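Local atomic coordinates of soluble lytic murein transglycosylase (PDB entry 5OHU), a protein that cleaves peptidoglycan glycan strands as a lytic transglycosylase, a lyase that acts both exolytically and endolytically in cell-wall turnover. Residues 64-69 against 83-88; 90-95 against 410-415. All blocks are in the same frame, centred on the assembly; numbering follows the deposited sequence.

How the contacts relate
Following the chain from its N terminus, helix 62-72 is the first of the helices that these contacts join, and a short connection leads to helix 79-88, which folds back on it; contact 1 closes this helical hairpin, with 13 residues between its segments. The chain then runs directly into the turn at 90-95, where contact 2 opens. Its partner, helix 408-418, arrives only after a long run of helices. The two contacts therefore follow in series and neither encloses the other. Their centres are about 12 Å apart, and they touch: Tyr67 OH probably hydrogen-bonds Gln94 O, while Tyr64 packs on Pro93. Contact 1 is local helix pairing, whereas contact 2 ties this N-terminal region to the L-domain family region.

Contact 1 (64-69 against 83-88); sequences YLAYDE and ERFLTE. With PO4 (phosphate ion), chain C.
On the helix that sets Phe85 against Ala66 and Tyr67, the carbonyl oxygen Glu83 O takes two bonds from one residue, Thr87. The backbone N of Thr87 supplies one; Thr87 OG1 adds the other at 2.7 Å, approaching from above the carbonyl plane, 48° out of it. Between these two residues, Phe85 points at the neighbouring helix. Its CG lies anti to the backbone N (chi1 -170°), which sends the ring across to helix 62-72. There the ring meets Ala66 at its edge, with Phe85 CE2 3.6 Å from Ala66 CB. Phe85 CZ rests 3.7 Å from Tyr67 CA and also touches Tyr67 CB, so the far end of the ring meets backbone and side chain alike. Phe85 CE1 lies at the edge of the Tyr67 ring, 4.0 Å from Tyr67 CD2, and the two side chains cross at about a right angle. This pairing of consecutive, roughly antiparallel helices, consistent with the alpha-superhelical part of Slt70-like enzymes, is made without a hydrogen bond from one segment to the other. Ile95 and an edge-to-face His89 add to the surroundings of Phe85, while Trp97 and Leu98 of helix 95-108 pack on Tyr67. At the solvent side of helix 79-88, the extended Arg84 chain reaches a phosphate ion, probably from the crystallisation liquor. Arg84 NE donates to phosphate O2 at 2.9 Å with an N-H...O angle of 147°. Glu88 OE2 lies over one face of the guanidinium, 3.9 Å from Arg84 NE, in a long salt bridge of charges alone.

Contact 2 (90-95 against 410-415); sequences GDLPQI and TRRAME
Asp91 and Arg412 form a salt bridge across the join between the N-terminal helices and the L-domain family region, in keeping with the ring-shaped architecture of Slt70-type enzymes, in which the helical chain curves back on itself. Both donors go to a single acceptor. Arg412 NH1 reaches Asp91 OD2 at 2.8 Å, on the syn side but tilted well out of the carboxylate plane, and Arg412 NH2 reaches the same Asp91 OD2 at 2.9 Å from the same face, 74° out of that plane. NH2 has a further hydrogen-bonding partner beyond these segments. OD2 itself lies close to the guanidinium plane, at its NH1/NH2 end, and the two flat groups stand 80° apart; the grip is end-on but not the flat two-oxygen pairing. The third nitrogen, Arg412 NE, forms a salt bridge with Glu428 OE1 of helix 422-433, an oxygen also hydrogen-bonded with Tyr64 OH. The guanidinium is thus held by two acids, Asp91 at NH1 and NH2 and Glu428 at NE, which should limit its rotation and keep its charge balanced. A bend at chi3 (-54°) turns the head of the Arg412 side chain relative to the part rising from helix 408-418. Leu92 CD2 lies over one face of the guanidinium, offset toward its rim and 3.6 Å from Arg412 NE, and Leu92 in turn packs on Phe85 and Tyr64. A type I turn from Leu92 to Ile95 follows Asp91, with Gln94 as N-cap of the next helix. Ile95 N closes that turn by donating to Leu92 O at 3.2 Å.

Contact 1 (64-69 against 83-88)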
# COMPACT_ATOMS: atom_id res chain seq x y z
N TYR A 64 -26.29 -12.20 10.73
CA TYR A 64 -25.34 -13.17 10.19
C TYR A 64 -26.00 -14.53 9.94
O TYR A 64 -25.72 -15.19 8.94
CB TYR A 64 -24.14 -13.31 11.12
CG TYR A 64 -23.07 -12.26 10.88
CD1 TYR A 64 -23.32 -10.92 11.16
CD2 TYR A 64 -21.83 -12.60 10.38
CE1 TYR A 64 -22.36 -9.96 10.93
CE2 TYR A 64 -20.85 -11.64 10.14
CZ TYR A 64 -21.13 -10.31 10.43
OH TYR A 64 -20.20 -9.33 10.23
N LEU A 65 -26.89 -14.96 10.83
CA LEU A 65 -27.61 -16.21 10.59
C LEU A 65 -28.59 -16.06 9.44
O LEU A 65 -28.65 -16.92 8.55
CB LEU A 65 -28.33 -16.67 11.85
CG LEU A 65 -27.44 -16.90 13.07
CD1 LEU A 65 -28.27 -17.42 14.25
CD2 LEU A 65 -26.30 -17.86 12.74
N ALA A 66 -29.38 -14.99 9.46
CA ALA A 66 -30.21 -14.65 8.31
C ALA A 66 -29.40 -14.68 7.02
O ALA A 66 -29.86 -15.21 6.00
CB ALA A 66 -30.82 -13.26 8.52
N TYR A 67 -28.19 -14.13 7.05
CA TYR A 67 -27.37 -14.08 5.84
C TYR A 67 -27.01 -15.48 5.37
O TYR A 67 -27.08 -15.78 4.18
CB TYR A 67 -26.11 -13.26 6.11
CG TYR A 67 -25.16 -13.22 4.95
CD1 TYR A 67 -24.22 -14.23 4.75
CD2 TYR A 67 -25.18 -12.17 4.05
CE1 TYR A 67 -23.34 -14.19 3.69
CE2 TYR A 67 -24.31 -12.12 2.99
CZ TYR A 67 -23.39 -13.14 2.81
OH TYR A 67 -22.51 -13.08 1.76
N ASP A 68 -26.59 -16.35 6.29
CA ASP A 68 -26.21 -17.70 5.89
C ASP A 68 -27.41 -18.46 5.35
O ASP A 68 -27.33 -19.13 4.32
CB ASP A 68 -25.59 -18.46 7.07
CG ASP A 68 -24.35 -17.78 7.61
OD1 ASP A 68 -23.60 -17.17 6.83
OD2 ASP A 68 -24.14 -17.85 8.84
N GLU A 69 -28.55 -18.34 6.02
CA GLU A 69 -29.74 -19.08 5.61
C GLU A 69 -30.21 -18.63 4.23
O GLU A 69 -30.52 -19.46 3.37
CB GLU A 69 -30.83 -18.91 6.65
CG GLU A 69 -31.85 -20.03 6.68
CD GLU A 69 -32.96 -19.82 5.68
OE1 GLU A 69 -33.14 -18.67 5.22
OE2 GLU A 69 -33.66 -20.81 5.35
N GLU A 83 -34.43 -8.56 -1.93
CA GLU A 83 -34.45 -7.10 -1.92
C GLU A 83 -34.65 -6.58 -0.51
O GLU A 83 -33.95 -5.66 -0.06
CB GLU A 83 -35.55 -6.59 -2.84
CG GLU A 83 -35.21 -6.70 -4.31
CD GLU A 83 -36.40 -6.42 -5.19
OE1 GLU A 83 -37.50 -6.19 -4.65
OE2 GLU A 83 -36.24 -6.44 -6.44
N ARG A 84 -35.57 -7.21 0.22
CA ARG A 84 -35.80 -6.85 1.61
C ARG A 84 -34.54 -7.02 2.45
O ARG A 84 -34.21 -6.16 3.26
CB ARG A 84 -36.95 -7.68 2.17
CG ARG A 84 -37.16 -7.53 3.65
CD ARG A 84 -38.35 -8.34 4.07
NE ARG A 84 -38.60 -8.17 5.49
CZ ARG A 84 -38.14 -8.98 6.42
NH1 ARG A 84 -37.42 -10.02 6.04
NH2 ARG A 84 -38.39 -8.75 7.72
N PHE A 85 -33.81 -8.12 2.25
CA PHE A 85 -32.60 -8.31 3.03
C PHE A 85 -31.53 -7.27 2.68
O PHE A 85 -30.87 -6.73 3.57
CB PHE A 85 -32.05 -9.71 2.82
CG PHE A 85 -30.94 -10.06 3.76
CD1 PHE A 85 -29.62 -9.78 3.44
CD2 PHE A 85 -31.22 -10.63 4.99
CE1 PHE A 85 -28.59 -10.10 4.32
CE2 PHE A 85 -30.21 -10.95 5.87
CZ PHE A 85 -28.89 -10.68 5.54
N LEU A 86 -31.35 -6.99 1.39
CA LEU A 86 -30.38 -5.97 1.02
C LEU A 86 -30.85 -4.58 1.43
O LEU A 86 -30.02 -3.70 1.70
CB LEU A 86 -30.12 -6.02 -0.49
CG LEU A 86 -29.57 -7.34 -1.01
CD1 LEU A 86 -29.74 -7.38 -2.51
CD2 LEU A 86 -28.10 -7.50 -0.63
N THR A 87 -32.16 -4.37 1.47
CA THR A 87 -32.72 -3.09 1.90
C THR A 87 -32.39 -2.80 3.35
O THR A 87 -32.04 -1.67 3.70
CB THR A 87 -34.23 -3.10 1.69
OG1 THR A 87 -34.49 -3.03 0.29
CG2 THR A 87 -34.92 -1.93 2.41
N GLU A 88 -32.50 -3.80 4.21
CA GLU A 88 -32.42 -3.59 5.65
C GLU A 88 -31.09 -4.00 6.26
O GLU A 88 -30.83 -3.68 7.42
CB GLU A 88 -33.56 -4.35 6.33
CG GLU A 88 -34.83 -4.22 5.51
CD GLU A 88 -36.08 -4.71 6.18
OE1 GLU A 88 -37.14 -4.15 5.84
OE2 GLU A 88 -36.03 -5.64 7.02
P PO4 C . -39.52 -5.45 7.77
O1 PO4 C . -38.63 -6.47 8.44
O2 PO4 C . -39.21 -5.44 6.30
O3 PO4 C . -39.28 -4.09 8.36
O4 PO4 C . -40.94 -5.89 7.95

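Contact 2 (90-95 against 410-415)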
# COMPACT_ATOMS: atom_id res chain seq x y z
N GLY A 90 -27.92 -3.72 4.42
CA GLY A 90 -26.89 -3.29 3.50
C GLY A 90 -25.56 -2.96 4.15
O GLY A 90 -24.58 -2.71 3.43
N ASP A 91 -25.51 -2.96 5.48
CA ASP A 91 -24.32 -2.59 6.23
C ASP A 91 -23.46 -3.79 6.61
O ASP A 91 -22.35 -3.58 7.13
CB ASP A 91 -24.70 -1.83 7.50
CG ASP A 91 -25.47 -2.70 8.47
OD1 ASP A 91 -26.33 -3.49 8.01
OD2 ASP A 91 -25.23 -2.59 9.70
N LEU A 92 -23.93 -5.01 6.40
CA LEU A 92 -23.10 -6.17 6.68
C LEU A 92 -21.83 -6.11 5.84
O LEU A 92 -21.88 -5.77 4.65
CB LEU A 92 -23.86 -7.47 6.39
CG LEU A 92 -24.99 -7.81 7.36
CD1 LEU A 92 -25.58 -9.18 7.04
CD2 LEU A 92 -24.47 -7.75 8.79
N PRO A 93 -20.67 -6.42 6.43
CA PRO A 93 -19.42 -6.37 5.66
C PRO A 93 -19.45 -7.26 4.43
O PRO A 93 -18.85 -6.91 3.41
CB PRO A 93 -18.35 -6.84 6.66
CG PRO A 93 -18.97 -6.61 8.02
CD PRO A 93 -20.46 -6.87 7.82
N GLN A 94 -20.13 -8.39 4.51
CA GLN A 94 -20.11 -9.39 3.45
C GLN A 94 -21.27 -9.24 2.46
O GLN A 94 -21.42 -10.10 1.58
CB GLN A 94 -20.12 -10.80 4.05
CG GLN A 94 -21.43 -11.20 4.70
CD GLN A 94 -21.53 -10.76 6.16
OE1 GLN A 94 -20.92 -9.77 6.57
NE2 GLN A 94 -22.27 -11.53 6.95
N ILE A 95 -22.07 -8.18 2.57
CA ILE A 95 -23.27 -8.06 1.74
C ILE A 95 -22.92 -8.02 0.26
O ILE A 95 -23.76 -8.37 -0.58
CB ILE A 95 -24.09 -6.82 2.15
CG1 ILE A 95 -25.55 -7.01 1.77
CG2 ILE A 95 -23.58 -5.56 1.48
CD1 ILE A 95 -26.20 -8.16 2.49
N THR A 410 -21.01 -1.33 15.14
CA THR A 410 -20.28 -1.29 16.40
C THR A 410 -20.79 -2.35 17.38
O THR A 410 -20.00 -3.12 17.94
CB THR A 410 -20.39 0.12 17.00
OG1 THR A 410 -19.80 1.07 16.11
CG2 THR A 410 -19.71 0.19 18.36
N ARG A 411 -22.11 -2.39 17.58
CA ARG A 411 -22.69 -3.41 18.45
C ARG A 411 -22.34 -4.81 17.97
O ARG A 411 -21.98 -5.67 18.77
CB ARG A 411 -24.21 -3.21 18.51
CG ARG A 411 -24.62 -1.95 19.23
CD ARG A 411 -25.81 -1.29 18.57
NE ARG A 411 -27.06 -2.00 18.85
CZ ARG A 411 -27.94 -1.64 19.77
NH1 ARG A 411 -27.73 -0.55 20.51
NH2 ARG A 411 -29.04 -2.35 19.95
N ARG A 412 -22.42 -5.05 16.66
CA ARG A 412 -22.00 -6.34 16.13
C ARG A 412 -20.53 -6.59 16.43
O ARG A 412 -20.16 -7.70 16.83
CB ARG A 412 -22.28 -6.40 14.62
CG ARG A 412 -23.78 -6.50 14.27
CD ARG A 412 -24.04 -7.02 12.83
NE ARG A 412 -23.33 -6.25 11.81
CZ ARG A 412 -23.81 -5.16 11.22
NH1 ARG A 412 -25.02 -4.70 11.54
NH2 ARG A 412 -23.10 -4.52 10.29
N ALA A 413 -19.68 -5.57 16.27
CA ALA A 413 -18.26 -5.74 16.56
C ALA A 413 -18.02 -5.99 18.05
O ALA A 413 -17.21 -6.84 18.42
CB ALA A 413 -17.48 -4.52 16.08
N MET A 414 -18.73 -5.25 18.91
CA MET A 414 -18.63 -5.48 20.35
C MET A 414 -18.94 -6.93 20.69
O MET A 414 -18.16 -7.61 21.37
CB MET A 414 -19.59 -4.56 21.11
CG MET A 414 -19.27 -3.09 21.04
SD MET A 414 -17.74 -2.71 21.89
CE MET A 414 -17.78 -0.92 21.89
N GLU A 415 -20.09 -7.43 20.22
CA GLU A 415 -20.50 -8.78 20.57
C GLU A 415 -19.54 -9.82 20.01
O GLU A 415 -19.21 -10.79 20.70
CB GLU A 415 -21.92 -9.05 20.07
CG GLU A 415 -22.48 -10.36 20.55
CD GLU A 415 -22.49 -10.45 22.06
OE1 GLU A 415 -22.90 -9.47 22.70
OE2 GLU A 415 -22.07 -11.50 22.59